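Local coordinates for hypothetical UPF0334 kinase-like protein AQ_1292 (Aquifex aeolicus, PDB 1YE8) that hydrolyses nucleoside triphosphates (ATP, GTP, CTP, TTP and UTP) to the diphosphate and phosphate, and has no kinase activity, at residues 162-165 / 166-170; 12-15 / 16-20; 22-25 / 26-29. One frame throughout, in Å; residues are numbered along the deposited sequence.

Contact 1: residues 162-165 / 166-170; sequences PENR and DVILE
The carbonyl oxygen of Asn-164 takes two backbone N-H groups at once. Ile-168 N reaches Asn-164 O at 2.9 Å, almost in line with the C=O bond although the N-H...O angle is only 138°. Val-167 N comes to Asn-164 O at 3.1 Å from above the carbonyl plane, with a more nearly linear N-H...O. Side-chain carbon closes in round the same oxygen: Ile-168 CB lies 3.3 Å from Asn-164 O, and Val-167 CG1, set between its own backbone N and carbonyl carbon (chi1 50°), passes alongside it and rests 3.7 Å from Asn-164 CA. The Asn-164 amide turns back instead, OD1 accepting from Thr-161 N and ND2 donating to Glu-159 O, which ties the turn to the end of strand 156-159.

Arg-165 and Asp-166 run side by side in the same direction, their guanidinium and carboxylate planes 60° apart. The two charged groups are not in direct contact; water 3, in the guanidinium plane at its edge, accepts from Arg-165 NE at 2.8 Å and donates to Asp-166 OD2. Bends at chi2 and chi3 curl the arginine chain back over Pro-162, whose CA sits 3.8 Å above the centre of one guanidinium face, while NH1 donates to Val-11 O in the nucleotide-binding loop. Water 2 bridges the backbone, donating to Arg-165 O and accepting from Leu-169 N at 3.0 Å; water 1 accepts from Asp-166 N.

The forked carbonyl and the inserted water carry the chain from a turn into helix 168-175. At this surface site the opposite charges are bridged by water 3 rather than paired directly, which probably softens their attraction, whereas the direct bond from Arg-165 NH1 to Val-11 O links the turn to the phosphate-binding loop.

Contact 2: residues 12-15 / 16-20; sequences GKTT and LVKKI. With NA (sodium ion), chain C; MG (magnesium ion), chain B; PO4 (phosphate ion), chain E.
Three successive backbone amides at the start of helix 13-24 meet the phosphate ion. Lys-13 N donates to phosphate O3 at 2.7 Å and Thr-14 N to phosphate O1 at 3.0 Å, both nearly straight; Gly-12 N also donates to O3 and more weakly to O2. Magnesium joins Thr-14 OG1, at 2.1 Å, to phosphate O1, with waters 4, 5 and 6 in its shell. The modelled sodium lies 2.3 Å from Lys-13 NZ, an unusually short lysine-cation approach that leaves the ion's identity uncertain, and also takes phosphate O3 and Glu-8 O.

Thr-14 OG1 stands beside its backbone N (chi1 -61°), on the phosphate side, and lies within hydrogen-bonding distance of Asp-106 OD2 and Thr-33 O, which can only share its single proton. The Lys-13 chain bends at chi3 and chi4, its CG 3.4 Å from phosphate O3. The helix N-terminus beneath the anion should favour its negative charge.

Behind this shell, Leu-16 N bonds to Gly-12 O at 2.9 Å, and the N-H groups of Val-17, Lys-18 and Lys-19 continue the i to i+4 pattern. The Lys-18 and Thr-14 side chains cross obliquely, Lys-18 CD lying 4.1 Å from Thr-14 CG2, and the amine salt-bridges Glu-34.

These residues end the Walker A P-loop and begin its helix, the phosphate probably marking a nucleotide phosphate site. The helix lies against the parallel sheet: Lys-13, Leu-16 and Ile-20 touch Ile-5 of strand 2-6, Val-17 touches Thr-136 of strand 132-136, and Leu-16 and Ile-20 also face helix 168-175.

Contact 3: residues 22-25 / 26-29; sequences ERLG and KRAI
Leu-24 O and Gly-25 O each take an N-H three residues on, from Arg-27 N at 3.1 Å and Ala-28 N at 3.2 Å respectively, as the chain leaves helix 13-24 through a short 3-10 turn. Gly-25 is where helical geometry breaks, with phi 59°, a value that favours glycine.

Leu-24 carries most of the side-chain contact. Its CB meets Ala-28 CB at 3.9 Å, and CD1 covers the same methyl from farther out. The other branch, CD2, lies over one face of the Arg-27 guanidinium, 3.7 Å above the plane and over its centre, the two side chains crossing at about a right angle. Arg-27 arrives there with CG beside its own backbone N (chi1 -69°) and a bend at chi3; its aliphatic part runs past Leu-24 O, with CG at 3.5 Å. The rim of the guanidinium is held by backbone oxygens, NE giving to Arg-100 O and NH1 to Glu-177 O, which should restrict its rotation beneath the leucine.

Water 8 spans the far end of the turn, donating to Gly-25 O at 2.8 Å and to Ala-28 O. Gly-25 O thus receives both an amide and a water, while Ala-28 CB points toward the helix end.

Beyond the turn, backbone bonds of Arg-27 and Ile-29 with strand 102-105 place strand 28-29 at an edge of the parallel sheet. The arrangement is the connection from the P-loop helix into strand 28-29, a crossover from strand 2-6 that passes strands 132-136 and 102-105, in a RecA-like NTPase.

Contacts 2 and 3 occupy the two ends of helix 13-24, both partly buried; contact 2 is rich in amides, metal ions and phosphate, whereas contact 3 mixes an apolar leucine-alanine touch with a guanidinium face. Contact 1 lies at the surface, where waters do much of the bridging. It nevertheless joins both others through helix 168-175. Leu-169 CD1 packs on Ile-20 CG1 of contact 2 at 3.5 Å, with Ile-168 against Leu-16, and Glu-170 OE2 forms a salt bridge with Arg-23 NH2 of contact 3 at 2.9 Å. The two helices thus pack through apolar side chains, with a salt bridge added near the C-terminal end of helix 13-24.

Contact 1: residues 162-165 / 166-170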
loop_
_atom_site.group_PDB
_atom_site.type_symbol
_atom_site.label_atom_id
_atom_site.label_comp_id
_atom_site.label_asym_id
_atom_site.label_seq_id
_atom_site.Cartn_x
_atom_site.Cartn_y
_atom_site.Cartn_z
ATOM N N PRO A 162 -5.913 17.267 5.425
ATOM C CA PRO A 162 -6.603 17.467 6.707
ATOM C C PRO A 162 -8.077 17.870 6.535
ATOM O O PRO A 162 -8.879 17.584 7.432
ATOM C CB PRO A 162 -5.780 18.575 7.373
ATOM C CG PRO A 162 -4.420 18.452 6.728
ATOM C CD PRO A 162 -4.742 18.155 5.288
ATOM N N GLU A 163 -8.426 18.456 5.389
ATOM C CA GLU A 163 -9.780 18.965 5.128
ATOM C C GLU A 163 -10.751 17.948 4.528
ATOM O O GLU A 163 -11.962 18.187 4.522
ATOM C CB GLU A 163 -9.714 20.174 4.199
ATOM C CG GLU A 163 -9.060 21.399 4.826
ATOM C CD GLU A 163 -7.538 21.357 4.773
ATOM O OE1 GLU A 163 -6.968 20.596 3.962
ATOM O OE2 GLU A 163 -6.913 22.079 5.557
ATOM N N ASN A 164 -10.240 16.839 3.986
ATOM C CA ASN A 164 -11.120 15.788 3.464
ATOM C C ASN A 164 -10.960 14.439 4.181
ATOM O O ASN A 164 -11.723 13.512 3.942
ATOM C CB ASN A 164 -11.006 15.653 1.933
ATOM C CG ASN A 164 -9.661 15.075 1.479
ATOM O OD1 ASN A 164 -8.874 14.587 2.287
ATOM N ND2 ASN A 164 -9.402 15.149 0.189
ATOM N N ARG A 165 -9.952 14.364 5.050
ATOM C CA ARG A 165 -9.637 13.225 5.922
ATOM C C ARG A 165 -10.864 12.496 6.496
ATOM O O ARG A 165 -10.961 11.261 6.447
ATOM C CB ARG A 165 -8.804 13.785 7.091
ATOM C CG ARG A 165 -8.043 12.806 7.909
ATOM C CD ARG A 165 -6.694 13.334 8.293
ATOM N NE ARG A 165 -6.764 14.439 9.247
ATOM C CZ ARG A 165 -5.718 15.185 9.573
ATOM N NH1 ARG A 165 -4.536 14.945 9.022
ATOM N NH2 ARG A 165 -5.849 16.181 10.447
ATOM N N ASP A 166 -11.787 13.281 7.045
ATOM C CA ASP A 166 -12.889 12.749 7.840
ATOM C C ASP A 166 -14.161 12.525 7.031
ATOM O O ASP A 166 -15.148 12.024 7.562
ATOM C CB ASP A 166 -13.167 13.672 9.032
ATOM C CG ASP A 166 -11.970 13.789 9.974
ATOM O OD1 ASP A 166 -11.378 12.743 10.329
ATOM O OD2 ASP A 166 -11.553 14.883 10.409
ATOM N N VAL A 167 -14.122 12.862 5.746
ATOM C CA VAL A 167 -15.287 12.707 4.866
ATOM C C VAL A 167 -15.029 11.747 3.693
ATOM O O VAL A 167 -15.962 11.156 3.137
ATOM C CB VAL A 167 -15.843 14.096 4.379
ATOM C CG1 VAL A 167 -14.739 14.968 3.815
ATOM C CG2 VAL A 167 -16.964 13.940 3.354
ATOM N N ILE A 168 -13.763 11.558 3.338
ATOM C CA ILE A 168 -13.424 10.830 2.110
ATOM C C ILE A 168 -13.749 9.319 2.110
ATOM O O ILE A 168 -13.963 8.734 1.048
ATOM C CB ILE A 168 -11.941 11.096 1.729
ATOM C CG1 ILE A 168 -11.681 10.722 0.266
ATOM C CG2 ILE A 168 -10.993 10.377 2.688
ATOM C CD1 ILE A 168 -12.127 11.771 -0.753
ATOM N N LEU A 169 -13.801 8.707 3.290
ATOM C CA LEU A 169 -14.051 7.267 3.384
ATOM C C LEU A 169 -15.283 6.771 2.612
ATOM O O LEU A 169 -15.192 5.793 1.883
ATOM C CB LEU A 169 -14.081 6.801 4.848
ATOM C CG LEU A 169 -14.328 5.314 5.124
ATOM C CD1 LEU A 169 -13.210 4.459 4.504
ATOM C CD2 LEU A 169 -14.406 5.069 6.614
ATOM N N GLU A 170 -16.426 7.447 2.762
ATOM C CA GLU A 170 -17.661 7.005 2.110
ATOM C C GLU A 170 -17.638 7.110 0.575
ATOM O O GLU A 170 -18.221 6.261 -0.129
ATOM C CB GLU A 170 -18.887 7.727 2.694
ATOM C CG GLU A 170 -19.215 7.365 4.143
ATOM C CD GLU A 170 -19.376 5.868 4.416
ATOM O OE1 GLU A 170 -19.717 5.083 3.497
ATOM O OE2 GLU A 170 -19.181 5.484 5.582
HETATM O O HOH W 1 -11.898 16.071 7.017
HETATM O O HOH W 2 -13.262 9.708 6.074
HETATM O O HOH W 3 -8.809 14.894 11.087
#

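Contact 2: residues 12-15 / 16-20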
loop_
_atom_site.group_PDB
_atom_site.type_symbol
_atom_site.label_atom_id
_atom_site.label_comp_id
_atom_site.label_asym_id
_atom_site.label_seq_id
_atom_site.Cartn_x
_atom_site.Cartn_y
_atom_site.Cartn_z
ATOM N N GLY A 12 -2.231 10.923 7.117
ATOM C CA GLY A 12 -3.153 9.882 7.536
ATOM C C GLY A 12 -3.512 8.831 6.499
ATOM O O GLY A 12 -4.595 8.239 6.577
ATOM N N LYS A 13 -2.621 8.583 5.536
ATOM C CA LYS A 13 -2.896 7.585 4.493
ATOM C C LYS A 13 -3.069 6.170 5.060
ATOM O O LYS A 13 -4.036 5.494 4.728
ATOM C CB LYS A 13 -1.830 7.595 3.399
ATOM C CG LYS A 13 -1.721 8.934 2.660
ATOM C CD LYS A 13 -0.923 8.841 1.365
ATOM C CE LYS A 13 0.516 8.396 1.530
ATOM N NZ LYS A 13 1.364 9.490 2.049
ATOM N N THR A 14 -2.141 5.741 5.915
ATOM C CA THR A 14 -2.259 4.426 6.576
ATOM C C THR A 14 -3.530 4.329 7.419
ATOM O O THR A 14 -4.236 3.331 7.370
ATOM C CB THR A 14 -1.031 4.166 7.444
ATOM O OG1 THR A 14 0.139 4.157 6.613
ATOM C CG2 THR A 14 -1.080 2.764 8.082
ATOM N N THR A 15 -3.817 5.384 8.173
ATOM C CA THR A 15 -5.004 5.434 9.003
ATOM C C THR A 15 -6.257 5.233 8.168
ATOM O O THR A 15 -7.143 4.467 8.542
ATOM C CB THR A 15 -5.066 6.780 9.733
ATOM O OG1 THR A 15 -4.083 6.772 10.767
ATOM C CG2 THR A 15 -6.408 6.973 10.474
ATOM N N LEU A 16 -6.334 5.921 7.035
ATOM C CA LEU A 16 -7.462 5.747 6.140
ATOM C C LEU A 16 -7.515 4.314 5.584
ATOM O O LEU A 16 -8.584 3.694 5.555
ATOM C CB LEU A 16 -7.398 6.765 5.002
ATOM C CG LEU A 16 -8.434 6.643 3.895
ATOM C CD1 LEU A 16 -9.878 6.731 4.433
ATOM C CD2 LEU A 16 -8.196 7.716 2.862
ATOM N N VAL A 17 -6.370 3.792 5.128
ATOM C CA VAL A 17 -6.329 2.415 4.645
ATOM C C VAL A 17 -6.847 1.426 5.713
ATOM O O VAL A 17 -7.620 0.535 5.383
ATOM C CB VAL A 17 -4.926 2.035 4.120
ATOM C CG1 VAL A 17 -4.823 0.521 3.876
ATOM C CG2 VAL A 17 -4.631 2.785 2.831
ATOM N N LYS A 18 -6.454 1.611 6.976
ATOM C CA LYS A 18 -6.924 0.735 8.052
ATOM C C LYS A 18 -8.450 0.812 8.222
ATOM O O LYS A 18 -9.109 -0.206 8.434
ATOM C CB LYS A 18 -6.178 1.035 9.345
ATOM C CG LYS A 18 -4.736 0.546 9.303
ATOM C CD LYS A 18 -3.924 1.020 10.488
ATOM C CE LYS A 18 -4.389 0.401 11.792
ATOM N NZ LYS A 18 -3.528 0.867 12.909
ATOM N N LYS A 19 -9.005 2.011 8.093
ATOM C CA LYS A 19 -10.459 2.180 8.163
ATOM C C LYS A 19 -11.129 1.437 7.009
ATOM O O LYS A 19 -12.179 0.815 7.188
ATOM C CB LYS A 19 -10.852 3.656 8.084
ATOM C CG LYS A 19 -10.561 4.499 9.306
ATOM C CD LYS A 19 -10.845 5.978 8.975
ATOM C CE LYS A 19 -10.618 6.888 10.149
ATOM N NZ LYS A 19 -10.929 8.288 9.743
ATOM N N ILE A 20 -10.531 1.514 5.819
ATOM C CA ILE A 20 -11.055 0.817 4.651
ATOM C C ILE A 20 -11.024 -0.699 4.870
ATOM O O ILE A 20 -12.018 -1.391 4.584
ATOM C CB ILE A 20 -10.285 1.232 3.354
ATOM C CG1 ILE A 20 -10.568 2.695 2.991
ATOM C CG2 ILE A 20 -10.647 0.341 2.192
ATOM C CD1 ILE A 20 -9.556 3.291 1.992
HETATM NA NA NA C . 1.164 10.367 4.196
HETATM MG MG MG B . 1.547 5.638 6.089
HETATM P P PO4 E . 0.485 8.813 6.705
HETATM O O1 PO4 E . 0.316 7.351 6.328
HETATM O O2 PO4 E . -0.199 9.205 7.979
HETATM O O3 PO4 E . -0.105 9.623 5.580
HETATM O O4 PO4 E . 1.955 9.140 6.821
HETATM O O HOH W 4 2.884 4.124 6.391
HETATM O O HOH W 5 1.366 5.372 4.237
HETATM O O HOH W 6 1.372 6.175 8.410
HETATM O O HOH W 7 2.445 7.708 3.758
#

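Contact 3: residues 22-25 / 26-29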
loop_
_atom_site.group_PDB
_atom_site.type_symbol
_atom_site.label_atom_id
_atom_site.label_comp_id
_atom_site.label_asym_id
_atom_site.label_seq_id
_atom_site.Cartn_x
_atom_site.Cartn_y
_atom_site.Cartn_z
ATOM N N GLU A 22 -11.044 -2.328 7.731
ATOM C CA GLU A 22 -12.031 -2.744 8.728
ATOM C C GLU A 22 -13.426 -2.792 8.100
ATOM O O GLU A 22 -14.195 -3.738 8.324
ATOM C CB GLU A 22 -12.009 -1.828 9.947
ATOM C CG GLU A 22 -12.983 -2.272 11.030
ATOM C CD GLU A 22 -12.884 -1.466 12.309
ATOM O OE1 GLU A 22 -13.450 -0.349 12.373
ATOM O OE2 GLU A 22 -12.249 -1.971 13.261
ATOM N N ARG A 23 -13.760 -1.781 7.310
ATOM C CA ARG A 23 -15.057 -1.763 6.644
ATOM C C ARG A 23 -15.256 -2.898 5.657
ATOM O O ARG A 23 -16.345 -3.459 5.551
ATOM C CB ARG A 23 -15.292 -0.416 5.973
ATOM C CG ARG A 23 -15.563 0.685 6.988
ATOM C CD ARG A 23 -16.959 0.603 7.636
ATOM N NE ARG A 23 -17.976 1.029 6.678
ATOM C CZ ARG A 23 -18.302 2.298 6.459
ATOM N NH1 ARG A 23 -17.693 3.264 7.134
ATOM N NH2 ARG A 23 -19.226 2.596 5.553
ATOM N N LEU A 24 -14.201 -3.225 4.912
ATOM C CA LEU A 24 -14.272 -4.288 3.920
ATOM C C LEU A 24 -14.284 -5.702 4.508
ATOM O O LEU A 24 -14.723 -6.636 3.832
ATOM C CB LEU A 24 -13.123 -4.144 2.915
ATOM C CG LEU A 24 -13.191 -2.981 1.917
ATOM C CD1 LEU A 24 -11.887 -2.942 1.153
ATOM C CD2 LEU A 24 -14.371 -3.097 0.958
ATOM N N GLY A 25 -13.810 -5.876 5.739
ATOM C CA GLY A 25 -13.814 -7.195 6.353
ATOM C C GLY A 25 -13.012 -8.203 5.554
ATOM O O GLY A 25 -11.882 -7.932 5.149
ATOM N N LYS A 26 -13.609 -9.356 5.297
ATOM C CA LYS A 26 -12.927 -10.464 4.642
ATOM C C LYS A 26 -12.663 -10.173 3.165
ATOM O O LYS A 26 -11.949 -10.926 2.496
ATOM C CB LYS A 26 -13.740 -11.758 4.809
ATOM C CG LYS A 26 -13.791 -12.284 6.245
ATOM C CD LYS A 26 -14.678 -13.517 6.318
ATOM C CE LYS A 26 -14.529 -14.250 7.646
ATOM N NZ LYS A 26 -15.823 -14.304 8.390
ATOM N N ARG A 27 -13.208 -9.075 2.651
ATOM C CA ARG A 27 -12.936 -8.693 1.264
ATOM C C ARG A 27 -11.510 -8.173 1.081
ATOM O O ARG A 27 -10.974 -8.237 -0.024
ATOM C CB ARG A 27 -13.896 -7.605 0.806
ATOM C CG ARG A 27 -15.340 -8.073 0.651
ATOM C CD ARG A 27 -16.304 -6.910 0.456
ATOM N NE ARG A 27 -16.091 -6.285 -0.846
ATOM C CZ ARG A 27 -16.692 -5.175 -1.247
ATOM N NH1 ARG A 27 -17.562 -4.572 -0.446
ATOM N NH2 ARG A 27 -16.444 -4.684 -2.453
ATOM N N ALA A 28 -10.917 -7.637 2.146
ATOM C CA ALA A 28 -9.628 -6.955 2.046
ATOM C C ALA A 28 -8.483 -7.924 2.285
ATOM O O ALA A 28 -8.466 -8.611 3.311
ATOM C CB ALA A 28 -9.569 -5.813 3.040
ATOM N N ILE A 29 -7.535 -7.986 1.344
ATOM C CA ILE A 29 -6.351 -8.851 1.500
ATOM C C ILE A 29 -5.111 -8.062 1.085
ATOM O O ILE A 29 -5.067 -7.516 -0.023
ATOM C CB ILE A 29 -6.449 -10.154 0.658
ATOM C CG1 ILE A 29 -7.792 -10.880 0.839
ATOM C CG2 ILE A 29 -5.280 -11.065 0.984
ATOM C CD1 ILE A 29 -8.097 -11.922 -0.290
HETATM O O HOH W 8 -9.256 -7.932 6.004
#